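PDB 2DSA: glutathione S-transferase from Burkholderia xenovorans, which binds glutathione and reductively dechlorinates metabolites of polychlorinated biphenyls, and probably acts more generally as a glutathione transferase. Local coordinates for residues A[67-70]-A[71-75]; A[189-192]-A[193-197]; A[142-146]-A[147-151]. One frame throughout, in Å; residues are numbered along the deposited sequence.

From the N terminus, the chain first reaches interaction 1, a local contact within helix 66-76 of the thioredoxin-like N-terminal part. Interaction 3 follows, a tight turn in the loop between helices 119-139 and 153-163, and interaction 2 comes last, on helix 189-197. The three lie in series, none nested or crossed, and only 142-151 closes a loop, a very short one. Their centres are about 19 to 21 Å apart and they do not touch directly. Interaction 1, through helices 89-109 and 153-163, and interaction 2, through helix 12-21, join the thioredoxin-like part to the helical C-terminal part, whereas interaction 3 ties together helices of the C-terminal part.

Interaction 1: A[67-70]-A[71-75]; sequences PAIV and QYVAD
Gln71 reaches back along its own helix to Pro67, its side-chain amide NE2 lying 3.0 Å from Pro67 O. Pro67 O lies almost in the plane of the Gln71 amide, but the donor stands 55° out of the carbonyl plane, so the bond avoids the usual lone-pair direction. CG is anti to the carbonyl carbon of Gln71 (chi1 -72°) and the chain beyond is extended, which lays CG alongside Pro67 O at 3.2 Å before NE2 meets it. The backbone N of Gln71 makes a weak bond to Ala68 O instead. That oxygen also takes the straight bond from Tyr72 N at 3.0 Å, while Val73 N to Ile69 O (2.9 Å) and Ala74 N to Val70 O (3.0 Å) continue the regular alpha-helical pattern. Apolar contact is slight: Ile69 CG2 meets Val73 CG2 at 4.2 Å, on the side turned toward helix 12-21. The other end of the Gln71 amide is used as well, OE1 accepting from Arg91 and Gln95 of helix 89-109; Arg91 also forms a salt bridge with Asp75. In the second subunit, Tyr92 hydrogen-bonds Asp75 and sets its ring edge-to-face with that of Tyr72. This helix of the thioredoxin-like domain thus lies along the subunit interface, and the side chain of Pro67 is also about 4 Å from the bound glutathione. With both ends of its amide bonded, buried Gln71 has its flip state fixed, and it links a first-turn carbonyl to a cationic side chain of the neighbouring helix.

Interaction 2: A[189-192]-A[193-197]; sequences EAVQ and SALRA
Ser193 grips Glu189 O twice, through its backbone N at 2.9 Å and through its hydroxyl OG at 2.7 Å. The two donors approach from opposite faces of the carbonyl plane, so the oxygen is clasped between them. OG can reach it because it sits beside the backbone N of Ser193, anti to the carbonyl carbon (chi1 -70°), and so points back along the helix. Further along, Gln192 O accepts the backbone N of Arg196 at 3.1 Å and also lies beneath the Arg196 guanidinium, 3.6 Å from its plane and offset toward the rim. A bend at chi3 folds the arginine back over that carbonyl, with NH2 3.7 Å from Gln192 O. The Gln192 side chain, bent at chi2, crosses that of Leu195, with NE2 3.6 Å from Leu195 CD2. The same methyl meets Val191 CG1 at 4.2 Å, so one leucine branch touches both an amide and a valine. Outside this shell, Gln192 NE2 is held by Gly186 O at the end of helix 176-186, which helps to place the amide beside the leucine. Ala190 and Val191 pack on helix 12-21, setting this late helix against the thioredoxin-like part; Leu195 lies about 9 Å from the bound dienoic acid, near that ligand's pocket but not among the residues lining it. Two hydrogen bonds to Glu189 O probably help hold the first turn, and the positive charge of the folded-back arginine would probably be favourable to the Gln192 carbonyl oxygen lying over its face near the rim.

Interaction 3: A[142-146]-A[147-151]; sequences HAPYL and LGDQL
Tyr145 and Gly148 face each other as a single antiparallel hydrogen-bonded pair across a type I turn, with Tyr145 N donating to Gly148 O at 3.0 Å and Gly148 N returning to Tyr145 O at 3.1 Å. The two bonds differ in shape: the first runs nearly along its C=O direction, whereas Gly148 N stands 69° out of the plane of the Tyr145 carbonyl. Gly148 adopts backbone angles (phi 126°) at which a side chain would press on the preceding carbonyl oxygen. Beyond the turn the chain curls under the Tyr145 ring. Leu151 CB sits 4.0 Å from the ring centroid, almost on the normal, in a CH-pi contact, while Leu151 CD1 reaches CE2 at 3.7 Å. Pro144 CB lies over the opposite face toward its rim, so the ring is held between a proline and a leucine. Its CD1 edge meets Asp149 O at 3.5 Å, near the ring plane. With CG beside the backbone N and anti to the carbonyl carbon (chi1 -53°), the ring is swung over the returning chain.

This turn lies within the connection between helices 119-139 and 153-163 in the all-helical C-terminal domain of the glutathione transferase fold. Asp155, in the first turn of helix 153-163, accepts from Leu146 N, consistent with the aspartate that holds the preceding loop in this family. Leu146 and Leu147, the two corner residues, turn their side chains away from the pair and onto Trp97 of helix 89-109. Pro144 CD approaches Gly148 O at 3.4 Å and Asp149 OD1 at 3.8 Å, its ring crossing the aspartate, while Pro144 O accepts from Arg184 of helix 176-186, against which the tyrosine also rests.

Interaction 1: A[67-70]-A[71-75]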
ATOM      1  N   PRO A  67       1.025  -3.296   5.950  1.00 28.88           N
ATOM      2  CA  PRO A  67      -0.444  -3.342   5.952  1.00 28.23           C
ATOM      3  C   PRO A  67      -1.096  -4.735   6.001  1.00 28.38           C
ATOM      4  O   PRO A  67      -2.134  -4.888   6.635  1.00 28.33           O
ATOM      5  CB  PRO A  67      -0.808  -2.574   4.669  1.00 28.88           C
ATOM      6  CG  PRO A  67       0.305  -1.552   4.566  1.00 28.10           C
ATOM      7  CD  PRO A  67       1.520  -2.431   4.855  1.00 28.92           C
ATOM      8  N   ALA A  68      -0.501  -5.731   5.349  1.00 28.47           N
ATOM      9  CA  ALA A  68      -0.963  -7.128   5.450  1.00 28.89           C
ATOM     10  C   ALA A  68      -0.696  -7.741   6.840  1.00 28.30           C
ATOM     11  O   ALA A  68      -1.593  -8.335   7.465  1.00 28.34           O
ATOM     12  CB  ALA A  68      -0.306  -7.978   4.360  1.00 28.11           C
ATOM     13  N   ILE A  69       0.537  -7.584   7.315  1.00 28.82           N
ATOM     14  CA  ILE A  69       0.940  -8.060   8.653  1.00 28.16           C
ATOM     15  C   ILE A  69       0.053  -7.513   9.773  1.00 28.50           C
ATOM     16  O   ILE A  69      -0.433  -8.283  10.597  1.00 28.36           O
ATOM     17  CB  ILE A  69       2.425  -7.777   8.951  1.00 28.34           C
ATOM     18  CG1 ILE A  69       3.311  -8.636   8.048  1.00 27.32           C
ATOM     19  CG2 ILE A  69       2.783  -8.004  10.473  1.00 27.64           C
ATOM     20  CD1 ILE A  69       4.712  -8.029   7.800  1.00 25.22           C
ATOM     21  N   VAL A  70      -0.165  -6.199   9.801  1.00 28.53           N
ATOM     22  CA  VAL A  70      -0.890  -5.597  10.912  1.00 28.88           C
ATOM     23  C   VAL A  70      -2.377  -5.988  10.917  1.00 28.98           C
ATOM     24  O   VAL A  70      -3.002  -6.027  11.969  1.00 29.38           O
ATOM     25  CB  VAL A  70      -0.618  -4.042  11.085  1.00 29.35           C
ATOM     26  CG1 VAL A  70       0.877  -3.799  11.287  1.00 28.86           C
ATOM     27  CG2 VAL A  70      -1.160  -3.181   9.902  1.00 26.74           C
ATOM     28  N   GLN A  71      -2.919  -6.311   9.743  1.00 29.26           N
ATOM     29  CA  GLN A  71      -4.286  -6.823   9.637  1.00 29.00           C
ATOM     30  C   GLN A  71      -4.390  -8.281  10.133  1.00 29.25           C
ATOM     31  O   GLN A  71      -5.331  -8.627  10.835  1.00 28.48           O
ATOM     32  CB  GLN A  71      -4.814  -6.695   8.198  1.00 28.85           C
ATOM     33  CG  GLN A  71      -5.119  -5.241   7.791  1.00 28.06           C
ATOM     34  CD  GLN A  71      -5.719  -5.145   6.416  1.00 27.67           C
ATOM     35  OE1 GLN A  71      -6.940  -5.278   6.249  1.00 27.41           O
ATOM     36  NE2 GLN A  71      -4.866  -4.947   5.405  1.00 27.13           N
ATOM     37  N   TYR A  72      -3.429  -9.118   9.746  1.00 29.80           N
ATOM     38  CA  TYR A  72      -3.349 -10.461  10.278  1.00 30.71           C
ATOM     39  C   TYR A  72      -3.304 -10.400  11.808  1.00 30.60           C
ATOM     40  O   TYR A  72      -4.113 -11.047  12.477  1.00 31.10           O
ATOM     41  CB  TYR A  72      -2.161 -11.255   9.691  1.00 31.36           C
ATOM     42  CG  TYR A  72      -1.994 -12.612  10.372  1.00 32.97           C
ATOM     43  CD1 TYR A  72      -1.176 -12.746  11.495  1.00 32.64           C
ATOM     44  CD2 TYR A  72      -2.695 -13.737   9.927  1.00 32.37           C
ATOM     45  CE1 TYR A  72      -1.046 -13.954  12.160  1.00 33.76           C
ATOM     46  CE2 TYR A  72      -2.545 -14.976  10.585  1.00 33.88           C
ATOM     47  CZ  TYR A  72      -1.730 -15.058  11.696  1.00 33.13           C
ATOM     48  OH  TYR A  72      -1.581 -16.236  12.366  1.00 35.93           O
ATOM     49  N   VAL A  73      -2.405  -9.582  12.345  1.00 29.97           N
ATOM     50  CA  VAL A  73      -2.241  -9.426  13.784  1.00 30.02           C
ATOM     51  C   VAL A  73      -3.543  -9.011  14.502  1.00 30.26           C
ATOM     52  O   VAL A  73      -3.979  -9.660  15.473  1.00 29.64           O
ATOM     53  CB  VAL A  73      -1.080  -8.456  14.111  1.00 30.11           C
ATOM     54  CG1 VAL A  73      -1.074  -8.091  15.601  1.00 29.46           C
ATOM     55  CG2 VAL A  73       0.279  -9.050  13.684  1.00 29.11           C
ATOM     56  N   ALA A  74      -4.174  -7.952  13.999  1.00 29.90           N
ATOM     57  CA  ALA A  74      -5.446  -7.484  14.537  1.00 30.39           C
ATOM     58  C   ALA A  74      -6.559  -8.545  14.510  1.00 30.69           C
ATOM     59  O   ALA A  74      -7.375  -8.622  15.427  1.00 30.91           O
ATOM     60  CB  ALA A  74      -5.901  -6.221  13.790  1.00 29.70           C
ATOM     61  N   ASP A  75      -6.615  -9.323  13.436  1.00 31.51           N
ATOM     62  CA  ASP A  75      -7.655 -10.346  13.270  1.00 32.53           C
ATOM     63  C   ASP A  75      -7.505 -11.515  14.254  1.00 33.44           C
ATOM     64  O   ASP A  75      -8.454 -12.270  14.451  1.00 33.27           O
ATOM     65  CB  ASP A  75      -7.678 -10.874  11.832  1.00 32.16           C
ATOM     66  CG  ASP A  75      -8.296  -9.880  10.842  1.00 32.73           C
ATOM     67  OD1 ASP A  75      -8.160 -10.108   9.623  1.00 33.53           O
ATOM     68  OD2 ASP A  75      -8.932  -8.895  11.275  1.00 30.06           O
TER

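Interaction 2: A[189-192]-A[193-197]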
ATOM      1  N   GLU A 189       0.954   1.914  26.847  1.00 44.77           N
ATOM      2  CA  GLU A 189       1.967   1.013  27.450  1.00 46.04           C
ATOM      3  C   GLU A 189       2.636   0.050  26.453  1.00 44.77           C
ATOM      4  O   GLU A 189       3.821  -0.232  26.582  1.00 44.52           O
ATOM      5  CB  GLU A 189       1.446   0.284  28.712  1.00 45.83           C
ATOM      6  CG  GLU A 189      -0.028  -0.128  28.667  1.00 48.69           C
ATOM      7  CD  GLU A 189      -0.560  -0.717  29.997  1.00 50.21           C
ATOM      8  OE1 GLU A 189      -1.544  -0.147  30.544  1.00 53.93           O
ATOM      9  OE2 GLU A 189      -0.004  -1.748  30.481  1.00 54.78           O
ATOM     10  N   ALA A 190       1.885  -0.424  25.456  1.00 44.27           N
ATOM     11  CA  ALA A 190       2.441  -1.254  24.375  1.00 43.51           C
ATOM     12  C   ALA A 190       3.393  -0.475  23.468  1.00 43.19           C
ATOM     13  O   ALA A 190       4.409  -1.005  23.029  1.00 43.00           O
ATOM     14  CB  ALA A 190       1.333  -1.884  23.557  1.00 43.66           C
ATOM     15  N   VAL A 191       3.070   0.786  23.188  1.00 43.16           N
ATOM     16  CA  VAL A 191       3.962   1.631  22.382  1.00 42.68           C
ATOM     17  C   VAL A 191       5.297   1.858  23.106  1.00 42.85           C
ATOM     18  O   VAL A 191       6.364   1.639  22.529  1.00 42.98           O
ATOM     19  CB  VAL A 191       3.304   2.976  21.985  1.00 42.57           C
ATOM     20  CG1 VAL A 191       4.316   3.881  21.297  1.00 42.51           C
ATOM     21  CG2 VAL A 191       2.101   2.744  21.077  1.00 41.45           C
ATOM     22  N   GLN A 192       5.236   2.267  24.373  1.00 43.11           N
ATOM     23  CA  GLN A 192       6.455   2.489  25.175  1.00 43.28           C
ATOM     24  C   GLN A 192       7.245   1.202  25.451  1.00 43.25           C
ATOM     25  O   GLN A 192       8.475   1.231  25.517  1.00 43.72           O
ATOM     26  CB  GLN A 192       6.138   3.235  26.481  1.00 43.10           C
ATOM     27  CG  GLN A 192       5.746   4.717  26.278  1.00 44.07           C
ATOM     28  CD  GLN A 192       6.877   5.567  25.665  1.00 45.84           C
ATOM     29  OE1 GLN A 192       8.027   5.495  26.106  1.00 46.72           O
ATOM     30  NE2 GLN A 192       6.546   6.372  24.650  1.00 43.90           N
ATOM     31  N   SER A 193       6.536   0.081  25.605  1.00 43.34           N
ATOM     32  CA  SER A 193       7.166  -1.233  25.752  1.00 43.69           C
ATOM     33  C   SER A 193       7.943  -1.652  24.512  1.00 43.35           C
ATOM     34  O   SER A 193       9.017  -2.244  24.628  1.00 42.77           O
ATOM     35  CB  SER A 193       6.131  -2.305  26.064  1.00 43.63           C
ATOM     36  OG  SER A 193       5.615  -2.133  27.369  1.00 46.27           O
ATOM     37  N   ALA A 194       7.390  -1.352  23.333  1.00 43.16           N
ATOM     38  CA  ALA A 194       8.047  -1.686  22.072  1.00 42.92           C
ATOM     39  C   ALA A 194       9.296  -0.836  21.864  1.00 43.07           C
ATOM     40  O   ALA A 194      10.340  -1.363  21.471  1.00 43.16           O
ATOM     41  CB  ALA A 194       7.079  -1.569  20.888  1.00 42.66           C
ATOM     42  N   LEU A 195       9.200   0.468  22.143  1.00 43.53           N
ATOM     43  CA  LEU A 195      10.363   1.374  22.085  1.00 43.94           C
ATOM     44  C   LEU A 195      11.493   0.867  22.982  1.00 44.52           C
ATOM     45  O   LEU A 195      12.649   0.813  22.576  1.00 43.98           O
ATOM     46  CB  LEU A 195       9.965   2.790  22.520  1.00 43.66           C
ATOM     47  CG  LEU A 195       9.562   3.900  21.536  1.00 44.23           C
ATOM     48  CD1 LEU A 195       9.295   3.407  20.102  1.00 42.16           C
ATOM     49  CD2 LEU A 195       8.382   4.703  22.092  1.00 42.98           C
ATOM     50  N   ARG A 196      11.141   0.512  24.213  1.00 45.76           N
ATOM     51  CA  ARG A 196      12.097  -0.034  25.164  1.00 47.33           C
ATOM     52  C   ARG A 196      12.715  -1.326  24.611  1.00 46.88           C
ATOM     53  O   ARG A 196      13.944  -1.473  24.575  1.00 47.01           O
ATOM     54  CB  ARG A 196      11.408  -0.270  26.508  1.00 47.34           C
ATOM     55  CG  ARG A 196      12.242   0.132  27.718  1.00 49.38           C
ATOM     56  CD  ARG A 196      11.500  -0.125  29.031  1.00 50.16           C
ATOM     57  NE  ARG A 196      10.208   0.570  29.095  1.00 55.97           N
ATOM     58  CZ  ARG A 196       9.020  -0.036  29.132  1.00 58.28           C
ATOM     59  NH1 ARG A 196       8.942  -1.370  29.131  1.00 58.24           N
ATOM     60  NH2 ARG A 196       7.900   0.698  29.183  1.00 59.08           N
ATOM     61  N   ALA A 197      11.861  -2.232  24.133  1.00 46.48           N
ATOM     62  CA  ALA A 197      12.300  -3.524  23.591  1.00 46.17           C
ATOM     63  C   ALA A 197      13.219  -3.404  22.377  1.00 46.25           C
ATOM     64  O   ALA A 197      14.021  -4.303  22.121  1.00 46.35           O
ATOM     65  CB  ALA A 197      11.103  -4.412  23.263  1.00 45.59           C
TER

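Interaction 3: A[142-146]-A[147-151]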
ATOM      1  N   HIS A 142     -10.371  16.951  14.370  1.00 47.28           N
ATOM      2  CA  HIS A 142     -11.593  16.883  15.176  1.00 47.90           C
ATOM      3  C   HIS A 142     -11.903  15.481  15.704  1.00 47.39           C
ATOM      4  O   HIS A 142     -12.936  15.273  16.350  1.00 48.23           O
ATOM      5  CB  HIS A 142     -12.799  17.478  14.418  1.00 48.72           C
ATOM      6  CG  HIS A 142     -12.561  18.862  13.891  1.00 51.30           C
ATOM      7  ND1 HIS A 142     -12.472  19.969  14.711  1.00 53.27           N
ATOM      8  CD2 HIS A 142     -12.385  19.316  12.625  1.00 53.24           C
ATOM      9  CE1 HIS A 142     -12.248  21.043  13.973  1.00 54.73           C
ATOM     10  NE2 HIS A 142     -12.189  20.675  12.705  1.00 54.41           N
ATOM     11  N   ALA A 143     -11.007  14.530  15.442  1.00 45.98           N
ATOM     12  CA  ALA A 143     -11.141  13.166  15.963  1.00 44.52           C
ATOM     13  C   ALA A 143      -9.773  12.641  16.419  1.00 42.79           C
ATOM     14  O   ALA A 143      -8.751  12.972  15.812  1.00 42.68           O
ATOM     15  CB  ALA A 143     -11.777  12.249  14.913  1.00 44.46           C
ATOM     16  N   PRO A 144      -9.739  11.844  17.504  1.00 41.33           N
ATOM     17  CA  PRO A 144      -8.438  11.429  18.041  1.00 40.15           C
ATOM     18  C   PRO A 144      -7.655  10.439  17.156  1.00 39.35           C
ATOM     19  O   PRO A 144      -6.427  10.449  17.172  1.00 39.40           O
ATOM     20  CB  PRO A 144      -8.797  10.809  19.388  1.00 40.35           C
ATOM     21  CG  PRO A 144     -10.211  10.365  19.244  1.00 40.75           C
ATOM     22  CD  PRO A 144     -10.865  11.310  18.294  1.00 41.28           C
ATOM     23  N   TYR A 145      -8.362   9.604  16.394  1.00 38.54           N
ATOM     24  CA  TYR A 145      -7.732   8.589  15.553  1.00 37.68           C
ATOM     25  C   TYR A 145      -8.263   8.646  14.126  1.00 37.04           C
ATOM     26  O   TYR A 145      -9.254   9.329  13.861  1.00 36.63           O
ATOM     27  CB  TYR A 145      -7.923   7.194  16.168  1.00 37.60           C
ATOM     28  CG  TYR A 145      -7.478   7.147  17.602  1.00 36.98           C
ATOM     29  CD1 TYR A 145      -8.409   7.083  18.635  1.00 36.18           C
ATOM     30  CD2 TYR A 145      -6.128   7.223  17.933  1.00 35.60           C
ATOM     31  CE1 TYR A 145      -8.003   7.062  19.959  1.00 36.21           C
ATOM     32  CE2 TYR A 145      -5.723   7.209  19.238  1.00 34.93           C
ATOM     33  CZ  TYR A 145      -6.665   7.133  20.244  1.00 36.31           C
ATOM     34  OH  TYR A 145      -6.248   7.118  21.547  1.00 38.78           O
ATOM     35  N   LEU A 146      -7.570   7.951  13.220  1.00 36.51           N
ATOM     36  CA  LEU A 146      -7.853   7.971  11.778  1.00 36.24           C
ATOM     37  C   LEU A 146      -9.278   7.515  11.415  1.00 37.37           C
ATOM     38  O   LEU A 146      -9.915   8.077  10.506  1.00 36.85           O
ATOM     39  CB  LEU A 146      -6.808   7.126  11.039  1.00 36.15           C
ATOM     40  CG  LEU A 146      -5.621   7.734  10.260  1.00 36.46           C
ATOM     41  CD1 LEU A 146      -5.387   9.226  10.482  1.00 35.83           C
ATOM     42  CD2 LEU A 146      -4.326   6.910  10.413  1.00 34.42           C
ATOM     43  N   LEU A 147      -9.773   6.511  12.142  1.00 38.31           N
ATOM     44  CA  LEU A 147     -11.117   5.972  11.921  1.00 39.30           C
ATOM     45  C   LEU A 147     -12.163   6.525  12.900  1.00 40.16           C
ATOM     46  O   LEU A 147     -13.322   6.102  12.876  1.00 40.50           O
ATOM     47  CB  LEU A 147     -11.096   4.432  11.928  1.00 38.99           C
ATOM     48  CG  LEU A 147     -10.163   3.769  10.881  1.00 38.81           C
ATOM     49  CD1 LEU A 147     -10.288   2.249  10.905  1.00 38.01           C
ATOM     50  CD2 LEU A 147     -10.387   4.290   9.474  1.00 37.69           C
ATOM     51  N   GLY A 148     -11.758   7.469  13.750  1.00 40.69           N
ATOM     52  CA  GLY A 148     -12.687   8.109  14.692  1.00 41.51           C
ATOM     53  C   GLY A 148     -12.230   8.040  16.132  1.00 41.88           C
ATOM     54  O   GLY A 148     -11.137   8.503  16.458  1.00 41.75           O
ATOM     55  N   ASP A 149     -13.063   7.445  16.987  1.00 42.64           N
ATOM     56  CA  ASP A 149     -12.777   7.333  18.424  1.00 43.54           C
ATOM     57  C   ASP A 149     -11.990   6.080  18.790  1.00 42.99           C
ATOM     58  O   ASP A 149     -11.452   5.979  19.897  1.00 43.12           O
ATOM     59  CB  ASP A 149     -14.073   7.401  19.241  1.00 44.52           C
ATOM     60  CG  ASP A 149     -14.782   8.741  19.091  1.00 47.68           C
ATOM     61  OD1 ASP A 149     -14.183   9.779  19.484  1.00 50.91           O
ATOM     62  OD2 ASP A 149     -15.920   8.755  18.559  1.00 49.66           O
ATOM     63  N   GLN A 150     -11.923   5.127  17.863  1.00 42.29           N
ATOM     64  CA  GLN A 150     -11.240   3.869  18.127  1.00 41.62           C
ATOM     65  C   GLN A 150      -9.847   3.826  17.507  1.00 40.25           C
ATOM     66  O   GLN A 150      -9.692   3.999  16.295  1.00 40.04           O
ATOM     67  CB  GLN A 150     -12.072   2.674  17.631  1.00 42.45           C
ATOM     68  CG  GLN A 150     -11.502   1.300  18.041  1.00 44.52           C
ATOM     69  CD  GLN A 150     -11.850   0.918  19.477  1.00 48.20           C
ATOM     70  OE1 GLN A 150     -13.014   0.997  19.881  1.00 49.48           O
ATOM     71  NE2 GLN A 150     -10.843   0.487  20.251  1.00 48.96           N
ATOM     72  N   LEU A 151      -8.847   3.568  18.344  1.00 38.45           N
ATOM     73  CA  LEU A 151      -7.503   3.279  17.853  1.00 37.44           C
ATOM     74  C   LEU A 151      -7.484   2.005  16.995  1.00 36.06           C
ATOM     75  O   LEU A 151      -8.044   0.971  17.372  1.00 35.47           O
ATOM     76  CB  LEU A 151      -6.493   3.171  19.001  1.00 37.36           C
ATOM     77  CG  LEU A 151      -5.060   2.852  18.547  1.00 38.90           C
ATOM     78  CD1 LEU A 151      -4.060   3.864  19.088  1.00 40.85           C
ATOM     79  CD2 LEU A 151      -4.656   1.425  18.895  1.00 39.59           C
TER